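Local coordinates for uncharacterized protein YhfS (Escherichia coli, PDB 4J8L) that is of unknown function but carries pyridoxal 5'-phosphate covalently on a lysine, and may, like relatives of its family, act on amino-acid substrates, at residues A[151-159]-A[180-188]; A[289-300]-A[353-361]. All coordinates share one frame; numbering follows the deposited sequence.

Overall arrangement
The two contacts lie in different parts of a two-domain PLP-dependent protein, each packing elements beside its own sheet. Contact 1 sets the start of helix 153-162 against the loop 180-188, beside the seven-stranded mixed sheet, in the part of the chain related to class I and II aminotransferases; strand 189-193 follows that loop, and the lysine that carries the cofactor, K196, comes shortly after it in sequence. Contact 2 crosses helix 290-299 with the end of helix 347-360 beside the four-stranded antiparallel sheet; the I289 side chain lies about 7 Å from a bound nickel ion. Their centres are 41 Å apart and their nearest atoms about 27 Å, on opposite sides of the chain's centre, so neither touches the other.

Contact 1: A[151-159]-A[180-188]; sequences YVLADVLAT and RIGCECGAN
L157 reaches from helix 153-159 into the bend of the loop, its CD1 methyl 3.6 Å from C185 O and 3.7 Å from A187 N, while CD2 meets A187 CB. With CG anti to the carbonyl carbon (chi1 -65°), the branch points away from its own carbonyl and into this corner. L153 CD2 closes the inner end, 4.0 Å from both C185 SG and G182 CA, so that L153 CD2 and L157 CD1 both touch the sulfur from the helix side. A154 CB completes the tight part, 3.8 Å from C185 CB. An alanine in place of L157 would probably open a gap beside C185 SG and deprive A187 CB of its apolar neighbour on the helix. G186 has to be glycine here: a CB would clash with L157 CB and be jammed against the preceding carbonyl.

The helix packs on the mixed sheet of the PLP-aminotransferase fold, where L153 and L157 also touch V140 of strand 137-141 and T169 of strand 167-170. The loop 180-188 is pulled tight by G182 O, which accepts from C185 N and A187 N on opposite faces of its plane.

Toward solvent the contact thins out. Exposed R180 brings NH2 obliquely to 3.7 Å from A154 CB, one face of its guanidinium supported by C185 CB of the same loop. No direct hydrogen bond joins the segments; instead one water donates to A154 O and C185 O, at 2.8 and 2.6 Å.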
ATOM      1  N   TYR A 151       7.161  -5.125 -13.791  1.00 26.99           N
ATOM      2  CA  TYR A 151       7.157  -6.528 -13.411  1.00 25.69           C
ATOM      3  C   TYR A 151       5.830  -7.000 -12.827  1.00 26.79           C
ATOM      4  O   TYR A 151       5.093  -6.224 -12.211  1.00 23.95           O
ATOM      5  CB  TYR A 151       8.327  -6.863 -12.487  1.00 24.33           C
ATOM      6  CG  TYR A 151       8.354  -6.193 -11.121  1.00 23.94           C
ATOM      7  CD1 TYR A 151       9.206  -5.126 -10.871  1.00 22.96           C
ATOM      8  CD2 TYR A 151       7.580  -6.669 -10.068  1.00 22.69           C
ATOM      9  CE1 TYR A 151       9.274  -4.539  -9.627  1.00 22.49           C
ATOM     10  CE2 TYR A 151       7.638  -6.082  -8.812  1.00 22.33           C
ATOM     11  CZ  TYR A 151       8.491  -5.018  -8.600  1.00 21.83           C
ATOM     12  OH  TYR A 151       8.568  -4.429  -7.357  1.00 21.43           O
ATOM     13  N   VAL A 152       5.529  -8.274 -13.060  1.00 26.13           N
ATOM     14  CA  VAL A 152       4.348  -8.915 -12.493  1.00 22.79           C
ATOM     15  C   VAL A 152       4.727  -9.500 -11.144  1.00 22.92           C
ATOM     16  O   VAL A 152       5.632 -10.335 -11.063  1.00 24.76           O
ATOM     17  CB  VAL A 152       3.840 -10.039 -13.415  1.00 25.54           C
ATOM     18  CG1 VAL A 152       2.686 -10.788 -12.756  1.00 27.61           C
ATOM     19  CG2 VAL A 152       3.425  -9.467 -14.762  1.00 29.72           C
ATOM     20  N   LEU A 153       4.050  -9.049 -10.089  1.00 22.03           N
ATOM     21  CA  LEU A 153       4.366  -9.469  -8.726  1.00 22.13           C
ATOM     22  C   LEU A 153       4.479 -10.986  -8.593  1.00 23.50           C
ATOM     23  O   LEU A 153       5.484 -11.499  -8.086  1.00 22.94           O
ATOM     24  CB  LEU A 153       3.318  -8.938  -7.746  1.00 20.45           C
ATOM     25  CG  LEU A 153       3.560  -9.251  -6.264  1.00 19.75           C
ATOM     26  CD1 LEU A 153       4.920  -8.726  -5.815  1.00 22.24           C
ATOM     27  CD2 LEU A 153       2.458  -8.674  -5.391  1.00 22.57           C
ATOM     28  N   ALA A 154       3.461 -11.698  -9.072  1.00 21.58           N
ATOM     29  CA  ALA A 154       3.405 -13.155  -8.943  1.00 23.02           C
ATOM     30  C   ALA A 154       4.596 -13.850  -9.601  1.00 23.94           C
ATOM     31  O   ALA A 154       5.081 -14.871  -9.107  1.00 28.23           O
ATOM     32  CB  ALA A 154       2.095 -13.685  -9.511  1.00 23.10           C
ATOM     33  N   ASP A 155       5.072 -13.293 -10.711  1.00 24.36           N
ATOM     34  CA  ASP A 155       6.180 -13.901 -11.439  1.00 27.13           C
ATOM     35  C   ASP A 155       7.510 -13.700 -10.723  1.00 29.99           C
ATOM     36  O   ASP A 155       8.362 -14.594 -10.711  1.00 26.43           O
ATOM     37  CB  ASP A 155       6.245 -13.372 -12.873  1.00 31.48           C
ATOM     38  CG  ASP A 155       5.027 -13.765 -13.686  1.00 34.76           C
ATOM     39  OD1 ASP A 155       4.295 -14.686 -13.261  1.00 37.78           O
ATOM     40  OD2 ASP A 155       4.798 -13.154 -14.746  1.00 36.40           O
ATOM     41  N   VAL A 156       7.688 -12.531 -10.121  1.00 26.29           N
ATOM     42  CA  VAL A 156       8.885 -12.281  -9.332  1.00 26.91           C
ATOM     43  C   VAL A 156       8.891 -13.210  -8.120  1.00 25.24           C
ATOM     44  O   VAL A 156       9.916 -13.819  -7.790  1.00 24.54           O
ATOM     45  CB  VAL A 156       8.955 -10.814  -8.876  1.00 27.64           C
ATOM     46  CG1 VAL A 156      10.065 -10.618  -7.855  1.00 24.28           C
ATOM     47  CG2 VAL A 156       9.159  -9.901 -10.081  1.00 24.03           C
ATOM     48  N   LEU A 157       7.734 -13.328  -7.470  1.00 22.02           N
ATOM     49  CA  LEU A 157       7.589 -14.208  -6.314  1.00 22.52           C
ATOM     50  C   LEU A 157       7.821 -15.676  -6.665  1.00 26.06           C
ATOM     51  O   LEU A 157       8.467 -16.398  -5.906  1.00 28.41           O
ATOM     52  CB  LEU A 157       6.218 -14.022  -5.653  1.00 21.02           C
ATOM     53  CG  LEU A 157       6.012 -12.635  -5.040  1.00 21.53           C
ATOM     54  CD1 LEU A 157       4.570 -12.457  -4.582  1.00 18.14           C
ATOM     55  CD2 LEU A 157       6.969 -12.407  -3.877  1.00 23.00           C
ATOM     56  N   ALA A 158       7.298 -16.109  -7.810  1.00 24.10           N
ATOM     57  CA  ALA A 158       7.480 -17.484  -8.261  1.00 28.73           C
ATOM     58  C   ALA A 158       8.958 -17.802  -8.462  1.00 31.18           C
ATOM     59  O   ALA A 158       9.429 -18.875  -8.089  1.00 30.00           O
ATOM     60  CB  ALA A 158       6.699 -17.737  -9.542  1.00 28.07           C
ATOM     61  N   THR A 159       9.688 -16.857  -9.046  1.00 29.63           N
ATOM     62  CA  THR A 159      11.115 -17.034  -9.270  1.00 29.11           C
ATOM     63  C   THR A 159      11.842 -17.211  -7.946  1.00 29.66           C
ATOM     64  O   THR A 159      12.693 -18.096  -7.805  1.00 33.83           O
ATOM     65  CB  THR A 159      11.723 -15.844 -10.039  1.00 28.61           C
ATOM     66  OG1 THR A 159      11.054 -15.698 -11.297  1.00 33.92           O
ATOM     67  CG2 THR A 159      13.211 -16.077 -10.295  1.00 31.86           C
ATOM     68  N   ARG A 180      -4.824  -9.805  -6.175  1.00 20.12           N
ATOM     69  CA  ARG A 180      -4.022 -10.607  -5.251  1.00 18.21           C
ATOM     70  C   ARG A 180      -2.877  -9.808  -4.631  1.00 20.35           C
ATOM     71  O   ARG A 180      -2.055  -9.247  -5.348  1.00 19.22           O
ATOM     72  CB  ARG A 180      -3.444 -11.829  -5.972  1.00 20.35           C
ATOM     73  CG  ARG A 180      -4.497 -12.836  -6.449  1.00 20.56           C
ATOM     74  CD  ARG A 180      -3.853 -14.173  -6.857  1.00 24.09           C
ATOM     75  NE  ARG A 180      -2.987 -14.044  -8.028  1.00 28.20           N
ATOM     76  CZ  ARG A 180      -2.138 -14.981  -8.444  1.00 30.22           C
ATOM     77  NH1 ARG A 180      -2.027 -16.126  -7.783  1.00 29.65           N
ATOM     78  NH2 ARG A 180      -1.395 -14.769  -9.520  1.00 29.12           N
ATOM     79  N   ILE A 181      -2.823  -9.764  -3.302  1.00 17.89           N
ATOM     80  CA  ILE A 181      -1.651  -9.218  -2.621  1.00 16.03           C
ATOM     81  C   ILE A 181      -0.576 -10.298  -2.505  1.00 16.57           C
ATOM     82  O   ILE A 181      -0.812 -11.447  -2.868  1.00 17.49           O
ATOM     83  CB  ILE A 181      -1.986  -8.593  -1.250  1.00 15.96           C
ATOM     84  CG1 ILE A 181      -2.510  -9.632  -0.259  1.00 18.27           C
ATOM     85  CG2 ILE A 181      -3.045  -7.505  -1.409  1.00 19.29           C
ATOM     86  CD1 ILE A 181      -2.610  -9.085   1.167  1.00 18.94           C
ATOM     87  N   GLY A 182       0.600  -9.929  -2.007  1.00 16.67           N
ATOM     88  CA  GLY A 182       1.763 -10.817  -2.034  1.00 17.70           C
ATOM     89  C   GLY A 182       1.513 -12.222  -1.502  1.00 18.73           C
ATOM     90  O   GLY A 182       1.839 -13.205  -2.166  1.00 18.71           O
ATOM     91  N   CYS A 183       0.927 -12.329  -0.312  1.00 19.04           N
ATOM     92  CA  CYS A 183       0.705 -13.646   0.292  1.00 17.91           C
ATOM     93  C   CYS A 183      -0.313 -14.486  -0.474  1.00 19.67           C
ATOM     94  O   CYS A 183      -0.452 -15.681  -0.211  1.00 25.09           O
ATOM     95  CB  CYS A 183       0.284 -13.524   1.761  1.00 19.85           C
ATOM     96  SG  CYS A 183      -1.297 -12.705   2.034  1.00 19.28           S
ATOM     97  N   GLU A 184      -1.026 -13.866  -1.408  1.00 19.37           N
ATOM     98  CA  GLU A 184      -2.003 -14.585  -2.218  1.00 19.31           C
ATOM     99  C   GLU A 184      -1.411 -15.046  -3.542  1.00 23.40           C
ATOM    100  O   GLU A 184      -2.053 -15.779  -4.292  1.00 24.39           O
ATOM    101  CB  GLU A 184      -3.236 -13.717  -2.489  1.00 20.17           C
ATOM    102  CG  GLU A 184      -3.938 -13.247  -1.229  1.00 21.50           C
ATOM    103  CD  GLU A 184      -5.144 -12.372  -1.521  1.00 21.65           C
ATOM    104  OE1 GLU A 184      -4.965 -11.276  -2.102  1.00 20.73           O
ATOM    105  OE2 GLU A 184      -6.270 -12.786  -1.172  1.00 24.26           O
ATOM    106  N   CYS A 185      -0.189 -14.614  -3.837  1.00 23.48           N
ATOM    107  CA  CYS A 185       0.435 -15.015  -5.095  1.00 24.18           C
ATOM    108  C   CYS A 185       1.917 -15.382  -4.966  1.00 28.57           C
ATOM    109  O   CYS A 185       2.707 -15.184  -5.898  1.00 26.08           O
ATOM    110  CB  CYS A 185       0.213 -13.956  -6.183  1.00 23.01           C
ATOM    111  SG  CYS A 185       0.921 -12.313  -5.861  1.00 26.10           S
ATOM    112  N   GLY A 186       2.292 -15.929  -3.815  1.00 23.22           N
ATOM    113  CA  GLY A 186       3.611 -16.519  -3.682  1.00 25.53           C
ATOM    114  C   GLY A 186       4.510 -16.068  -2.545  1.00 26.95           C
ATOM    115  O   GLY A 186       5.493 -16.741  -2.237  1.00 25.53           O
ATOM    116  N   ALA A 187       4.197 -14.938  -1.924  1.00 22.39           N
ATOM    117  CA  ALA A 187       5.031 -14.416  -0.844  1.00 22.63           C
ATOM    118  C   ALA A 187       4.837 -15.195   0.452  1.00 20.84           C
ATOM    119  O   ALA A 187       3.748 -15.725   0.726  1.00 22.14           O
ATOM    120  CB  ALA A 187       4.741 -12.927  -0.605  1.00 18.61           C
ATOM    121  N   ASN A 188       5.886 -15.255   1.259  1.00 20.13           N
ATOM    122  CA  ASN A 188       5.768 -15.869   2.572  1.00 19.96           C
ATOM    123  C   ASN A 188       4.970 -15.004   3.534  1.00 19.67           C
ATOM    124  O   ASN A 188       4.224 -15.527   4.341  1.00 20.11           O
ATOM    125  CB  ASN A 188       7.133 -16.225   3.136  1.00 21.22           C
ATOM    126  CG  ASN A 188       7.854 -17.205   2.260  1.00 24.91           C
ATOM    127  OD1 ASN A 188       8.630 -16.815   1.391  1.00 24.62           O
ATOM    128  ND2 ASN A 188       7.551 -18.486   2.435  1.00 29.96           N
TER
HETATM  129  O   HOH W   1       3.808 -16.792  -7.546  1.00 31.34           O
HETATM  130  O   HOH W   2       8.037 -16.140  -3.097  1.00 32.43           O

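Contact 2: A[289-300]-A[353-361]; sequences IAARVLEEAQKR and ILRESIASI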
ATOM      1  N   ILE A 289       3.422  26.444 -13.897  1.00 21.87           N
ATOM      2  CA  ILE A 289       2.460  27.031 -12.969  1.00 19.87           C
ATOM      3  C   ILE A 289       2.057  26.060 -11.864  1.00 17.27           C
ATOM      4  O   ILE A 289       1.106  26.316 -11.137  1.00 19.17           O
ATOM      5  CB  ILE A 289       1.179  27.468 -13.707  1.00 19.03           C
ATOM      6  CG1 ILE A 289       0.550  26.272 -14.427  1.00 22.26           C
ATOM      7  CG2 ILE A 289       1.489  28.587 -14.683  1.00 21.18           C
ATOM      8  CD1 ILE A 289      -0.842  26.548 -15.003  1.00 22.72           C
ATOM      9  N   ALA A 290       2.794  24.959 -11.732  1.00 18.07           N
ATOM     10  CA  ALA A 290       2.385  23.888 -10.823  1.00 17.11           C
ATOM     11  C   ALA A 290       2.242  24.366  -9.385  1.00 17.88           C
ATOM     12  O   ALA A 290       1.238  24.073  -8.736  1.00 20.24           O
ATOM     13  CB  ALA A 290       3.360  22.724 -10.896  1.00 21.94           C
ATOM     14  N   ALA A 291       3.232  25.108  -8.896  1.00 19.83           N
ATOM     15  CA  ALA A 291       3.199  25.564  -7.510  1.00 22.35           C
ATOM     16  C   ALA A 291       2.026  26.518  -7.274  1.00 19.93           C
ATOM     17  O   ALA A 291       1.319  26.403  -6.264  1.00 21.34           O
ATOM     18  CB  ALA A 291       4.504  26.214  -7.130  1.00 21.97           C
ATOM     19  N   ARG A 292       1.811  27.440  -8.210  1.00 18.52           N
ATOM     20  CA  ARG A 292       0.670  28.353  -8.113  1.00 17.57           C
ATOM     21  C   ARG A 292      -0.667  27.613  -8.166  1.00 18.50           C
ATOM     22  O   ARG A 292      -1.587  27.953  -7.427  1.00 24.07           O
ATOM     23  CB  ARG A 292       0.732  29.429  -9.194  1.00 20.01           C
ATOM     24  CG  ARG A 292       1.783  30.485  -8.917  1.00 27.45           C
ATOM     25  CD  ARG A 292       2.032  31.328 -10.145  1.00 36.22           C
ATOM     26  NE  ARG A 292       2.952  30.683 -11.076  1.00 38.99           N
ATOM     27  CZ  ARG A 292       3.190  31.129 -12.304  1.00 41.97           C
ATOM     28  NH1 ARG A 292       2.554  32.208 -12.745  1.00 34.86           N
ATOM     29  NH2 ARG A 292       4.052  30.496 -13.093  1.00 42.22           N
ATOM     30  N   VAL A 293      -0.773  26.596  -9.019  1.00 18.19           N
ATOM     31  CA  VAL A 293      -2.011  25.827  -9.107  1.00 18.04           C
ATOM     32  C   VAL A 293      -2.276  25.104  -7.792  1.00 18.34           C
ATOM     33  O   VAL A 293      -3.410  25.065  -7.313  1.00 21.26           O
ATOM     34  CB  VAL A 293      -1.989  24.820 -10.284  1.00 18.91           C
ATOM     35  CG1 VAL A 293      -3.129  23.813 -10.156  1.00 18.44           C
ATOM     36  CG2 VAL A 293      -2.057  25.572 -11.627  1.00 16.99           C
ATOM     37  N   LEU A 294      -1.222  24.560  -7.194  1.00 17.88           N
ATOM     38  CA  LEU A 294      -1.378  23.846  -5.926  1.00 19.40           C
ATOM     39  C   LEU A 294      -1.869  24.786  -4.831  1.00 20.23           C
ATOM     40  O   LEU A 294      -2.724  24.407  -4.023  1.00 19.76           O
ATOM     41  CB  LEU A 294      -0.071  23.170  -5.508  1.00 21.11           C
ATOM     42  CG  LEU A 294       0.363  21.989  -6.382  1.00 17.55           C
ATOM     43  CD1 LEU A 294       1.683  21.402  -5.887  1.00 20.27           C
ATOM     44  CD2 LEU A 294      -0.725  20.920  -6.443  1.00 22.33           C
ATOM     45  N   GLU A 295      -1.339  26.005  -4.815  1.00 17.65           N
ATOM     46  CA  GLU A 295      -1.761  27.008  -3.835  1.00 19.86           C
ATOM     47  C   GLU A 295      -3.232  27.368  -4.016  1.00 19.74           C
ATOM     48  O   GLU A 295      -4.007  27.407  -3.046  1.00 20.81           O
ATOM     49  CB  GLU A 295      -0.889  28.269  -3.926  1.00 26.86           C
ATOM     50  CG  GLU A 295      -1.283  29.344  -2.924  1.00 36.87           C
ATOM     51  CD  GLU A 295      -0.419  30.589  -3.018  1.00 51.06           C
ATOM     52  OE1 GLU A 295      -0.849  31.647  -2.504  1.00 52.93           O
ATOM     53  OE2 GLU A 295       0.685  30.509  -3.602  1.00 55.49           O
ATOM     54  N   GLU A 296      -3.630  27.626  -5.256  1.00 19.89           N
ATOM     55  CA  GLU A 296      -5.020  27.983  -5.532  1.00 17.88           C
ATOM     56  C   GLU A 296      -5.970  26.806  -5.295  1.00 19.20           C
ATOM     57  O   GLU A 296      -7.114  27.003  -4.879  1.00 19.73           O
ATOM     58  CB  GLU A 296      -5.180  28.507  -6.957  1.00 19.50           C
ATOM     59  CG  GLU A 296      -4.442  29.825  -7.223  1.00 24.38           C
ATOM     60  CD  GLU A 296      -4.876  30.947  -6.290  1.00 29.90           C
ATOM     61  OE1 GLU A 296      -6.056  30.965  -5.872  1.00 24.92           O
ATOM     62  OE2 GLU A 296      -4.037  31.818  -5.974  1.00 35.38           O
ATOM     63  N   ALA A 297      -5.508  25.585  -5.554  1.00 15.10           N
ATOM     64  CA  ALA A 297      -6.380  24.419  -5.387  1.00 16.89           C
ATOM     65  C   ALA A 297      -6.717  24.190  -3.921  1.00 16.16           C
ATOM     66  O   ALA A 297      -7.840  23.803  -3.591  1.00 17.87           O
ATOM     67  CB  ALA A 297      -5.740  23.165  -5.993  1.00 15.69           C
ATOM     68  N   GLN A 298      -5.752  24.447  -3.041  1.00 17.64           N
ATOM     69  CA  GLN A 298      -5.974  24.245  -1.612  1.00 17.94           C
ATOM     70  C   GLN A 298      -7.090  25.173  -1.130  1.00 17.35           C
ATOM     71  O   GLN A 298      -7.895  24.796  -0.269  1.00 17.29           O
ATOM     72  CB  GLN A 298      -4.682  24.479  -0.812  1.00 20.29           C
ATOM     73  CG  GLN A 298      -4.817  24.225   0.698  1.00 19.51           C
ATOM     74  CD  GLN A 298      -5.479  25.378   1.458  1.00 23.40           C
ATOM     75  OE1 GLN A 298      -5.351  26.556   1.093  1.00 23.89           O
ATOM     76  NE2 GLN A 298      -6.197  25.039   2.514  1.00 16.45           N
ATOM     77  N   LYS A 299      -7.138  26.389  -1.678  1.00 16.00           N
ATOM     78  CA  LYS A 299      -8.158  27.349  -1.261  1.00 15.47           C
ATOM     79  C   LYS A 299      -9.540  26.850  -1.662  1.00 16.58           C
ATOM     80  O   LYS A 299     -10.547  27.180  -1.027  1.00 17.78           O
ATOM     81  CB  LYS A 299      -7.907  28.722  -1.898  1.00 17.14           C
ATOM     82  CG  LYS A 299      -6.593  29.367  -1.486  1.00 21.01           C
ATOM     83  CD  LYS A 299      -6.358  30.660  -2.273  1.00 25.37           C
ATOM     84  CE  LYS A 299      -5.015  31.275  -1.927  1.00 31.61           C
ATOM     85  NZ  LYS A 299      -4.721  32.463  -2.782  1.00 37.95           N
ATOM     86  N   ARG A 300      -9.572  26.055  -2.723  1.00 21.01           N
ATOM     87  CA  ARG A 300     -10.822  25.545  -3.268  1.00 21.63           C
ATOM     88  C   ARG A 300     -11.107  24.108  -2.815  1.00 21.07           C
ATOM     89  O   ARG A 300     -11.864  23.374  -3.455  1.00 20.78           O
ATOM     90  CB  ARG A 300     -10.806  25.680  -4.789  1.00 20.03           C
ATOM     91  CG  ARG A 300     -10.821  27.134  -5.216  1.00 23.05           C
ATOM     92  CD  ARG A 300     -10.500  27.313  -6.681  1.00 23.08           C
ATOM     93  NE  ARG A 300     -10.627  28.711  -7.059  1.00 28.53           N
ATOM     94  CZ  ARG A 300      -9.684  29.625  -6.864  1.00 31.44           C
ATOM     95  NH1 ARG A 300      -8.529  29.282  -6.299  1.00 29.01           N
ATOM     96  NH2 ARG A 300      -9.896  30.877  -7.239  1.00 36.26           N
ATOM     97  N   ILE A 353     -11.982  22.256  -9.784  1.00 19.27           N
ATOM     98  CA  ILE A 353     -10.936  22.840  -8.956  1.00 17.64           C
ATOM     99  C   ILE A 353      -9.715  23.171  -9.813  1.00 17.28           C
ATOM    100  O   ILE A 353      -9.102  24.238  -9.665  1.00 19.26           O
ATOM    101  CB  ILE A 353     -10.546  21.902  -7.788  1.00 14.84           C
ATOM    102  CG1 ILE A 353     -11.708  21.791  -6.801  1.00 17.42           C
ATOM    103  CG2 ILE A 353      -9.310  22.431  -7.073  1.00 20.11           C
ATOM    104  CD1 ILE A 353     -11.471  20.722  -5.731  1.00 21.97           C
ATOM    105  N   LEU A 354      -9.373  22.267 -10.729  1.00 17.22           N
ATOM    106  CA  LEU A 354      -8.267  22.516 -11.659  1.00 19.78           C
ATOM    107  C   LEU A 354      -8.491  23.782 -12.483  1.00 23.55           C
ATOM    108  O   LEU A 354      -7.610  24.644 -12.566  1.00 22.86           O
ATOM    109  CB  LEU A 354      -8.092  21.336 -12.609  1.00 24.11           C
ATOM    110  CG  LEU A 354      -6.921  20.391 -12.369  1.00 35.66           C
ATOM    111  CD1 LEU A 354      -6.865  19.357 -13.476  1.00 38.86           C
ATOM    112  CD2 LEU A 354      -5.619  21.177 -12.295  1.00 29.81           C
ATOM    113  N   ARG A 355      -9.669  23.892 -13.097  1.00 22.74           N
ATOM    114  CA  ARG A 355      -9.973  25.040 -13.952  1.00 23.30           C
ATOM    115  C   ARG A 355     -10.023  26.354 -13.183  1.00 24.44           C
ATOM    116  O   ARG A 355      -9.487  27.368 -13.631  1.00 23.64           O
ATOM    117  CB  ARG A 355     -11.299  24.835 -14.689  1.00 26.04           C
ATOM    118  CG  ARG A 355     -11.235  23.838 -15.830  1.00 28.01           C
ATOM    119  CD  ARG A 355     -12.640  23.447 -16.284  1.00 27.98           C
ATOM    120  NE  ARG A 355     -12.631  22.867 -17.620  1.00 33.58           N
ATOM    121  CZ  ARG A 355     -13.610  22.125 -18.125  1.00 36.57           C
ATOM    122  NH1 ARG A 355     -14.688  21.855 -17.399  1.00 36.32           N
ATOM    123  NH2 ARG A 355     -13.507  21.650 -19.359  1.00 40.39           N
ATOM    124  N   GLU A 356     -10.684  26.339 -12.032  1.00 23.03           N
ATOM    125  CA  GLU A 356     -10.804  27.542 -11.218  1.00 22.72           C
ATOM    126  C   GLU A 356      -9.442  28.004 -10.699  1.00 23.29           C
ATOM    127  O   GLU A 356      -9.164  29.207 -10.645  1.00 24.26           O
ATOM    128  CB  GLU A 356     -11.773  27.312 -10.061  1.00 21.42           C
ATOM    129  CG  GLU A 356     -13.231  27.162 -10.483  1.00 21.57           C
ATOM    130  CD  GLU A 356     -14.140  26.917  -9.297  1.00 27.14           C
ATOM    131  OE1 GLU A 356     -13.628  26.852  -8.162  1.00 25.80           O
ATOM    132  OE2 GLU A 356     -15.365  26.805  -9.494  1.00 33.21           O
ATOM    133  N   SER A 357      -8.598  27.045 -10.323  1.00 24.53           N
ATOM    134  CA  SER A 357      -7.263  27.351  -9.823  1.00 23.07           C
ATOM    135  C   SER A 357      -6.403  27.984 -10.912  1.00 26.11           C
ATOM    136  O   SER A 357      -5.745  29.005 -10.682  1.00 27.57           O
ATOM    137  CB  SER A 357      -6.596  26.093  -9.270  1.00 23.05           C
ATOM    138  OG  SER A 357      -7.365  25.567  -8.199  1.00 20.96           O
ATOM    139  N   ILE A 358      -6.416  27.384 -12.100  1.00 24.17           N
ATOM    140  CA  ILE A 358      -5.683  27.931 -13.245  1.00 25.88           C
ATOM    141  C   ILE A 358      -6.154  29.341 -13.616  1.00 27.78           C
ATOM    142  O   ILE A 358      -5.346  30.226 -13.952  1.00 28.34           O
ATOM    143  CB  ILE A 358      -5.792  26.993 -14.470  1.00 26.23           C
ATOM    144  CG1 ILE A 358      -5.033  25.696 -14.196  1.00 25.03           C
ATOM    145  CG2 ILE A 358      -5.265  27.675 -15.739  1.00 26.35           C
ATOM    146  CD1 ILE A 358      -5.379  24.570 -15.143  1.00 24.13           C
ATOM    147  N   ALA A 359      -7.462  29.561 -13.542  1.00 26.18           N
ATOM    148  CA  ALA A 359      -8.021  30.860 -13.888  1.00 30.98           C
ATOM    149  C   ALA A 359      -7.624  31.937 -12.879  1.00 30.96           C
ATOM    150  O   ALA A 359      -7.686  33.127 -13.177  1.00 34.65           O
ATOM    151  CB  ALA A 359      -9.543  30.772 -14.005  1.00 29.60           C
ATOM    152  N   SER A 360      -7.201  31.511 -11.695  1.00 31.99           N
ATOM    153  CA  SER A 360      -7.002  32.422 -10.574  1.00 42.57           C
ATOM    154  C   SER A 360      -5.538  32.741 -10.286  1.00 54.39           C
ATOM    155  O   SER A 360      -5.242  33.588  -9.444  1.00 58.00           O
ATOM    156  CB  SER A 360      -7.656  31.848  -9.317  1.00 50.76           C
ATOM    157  OG  SER A 360      -7.503  32.724  -8.215  1.00 59.00           O
ATOM    158  N   ILE A 361      -4.625  32.067 -10.977  1.00 35.65           N
ATOM    159  CA  ILE A 361      -3.197  32.294 -10.746  1.00 43.25           C
ATOM    160  C   ILE A 361      -2.774  33.683 -11.221  1.00 45.80           C
ATOM    161  O   ILE A 361      -1.781  34.233 -10.742  1.00 73.07           O
ATOM    162  CB  ILE A 361      -2.312  31.232 -11.437  1.00 44.21           C
ATOM    163  CG1 ILE A 361      -2.456  31.315 -12.956  1.00 47.60           C
ATOM    164  CG2 ILE A 361      -2.650  29.835 -10.939  1.00 42.20           C
ATOM    165  CD1 ILE A 361      -1.623  30.290 -13.692  1.00 52.65           C
ATOM    166  OXT ILE A 361      -3.419  34.286 -12.083  1.00 48.67           O
TER
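I361, V293 and I358 carry the apolar half of a helix-helix crossing in the C-terminal domain, where helix 290-299 and the last turns of helix 347-360 meet at 118° with their axes 8.3 Å apart, both packed beside the antiparallel sheet. V293 CG2 lies alongside I358 CG1, the two side chains pointing the same way, and F285 of strand 279-285 touches both residues. At one end the C-terminal I361 crosses I289 at about a right angle: I361 CD1 sits 3.7 Å from I289 CG2, while I361 CG2 rests on R292 CB. At the other, I353 CG2 meets A297 CB, and I353 CD1 packs against R300 O.

The backbones come closest at E296 and S357, where S357 and A297 are the small residues and E296 meets the serine through its CB, 3.6 Å from S357 CB. S357 OG, turned anti to its carbonyl carbon (chi1 -60°), is committed to its own helix, donating to I353 O at 2.6 Å from the face opposite the one used by S357 N.

Charged groups gather at the solvent side: E296, R300 and E356 cross or border the contact, joined on the first helix by K299 and, at long range, E295. R300 runs extended from CG to NE across the second helix, with E356 O over one face of its guanidinium. The salt bridge from R300 NE to E356 OE1 is long, and that carboxylate oxygen also pairs with R352; the guanidinium and carboxylate planes stand 70° apart. E296, bent at chi2, folds its carboxylate back towards R300, and a weak hydrogen bond from S360 OG reaches E296 OE1. E296 OE1 also takes R300 NH1 on its anti lone pair at 3.0 Å, nearly in the guanidinium plane.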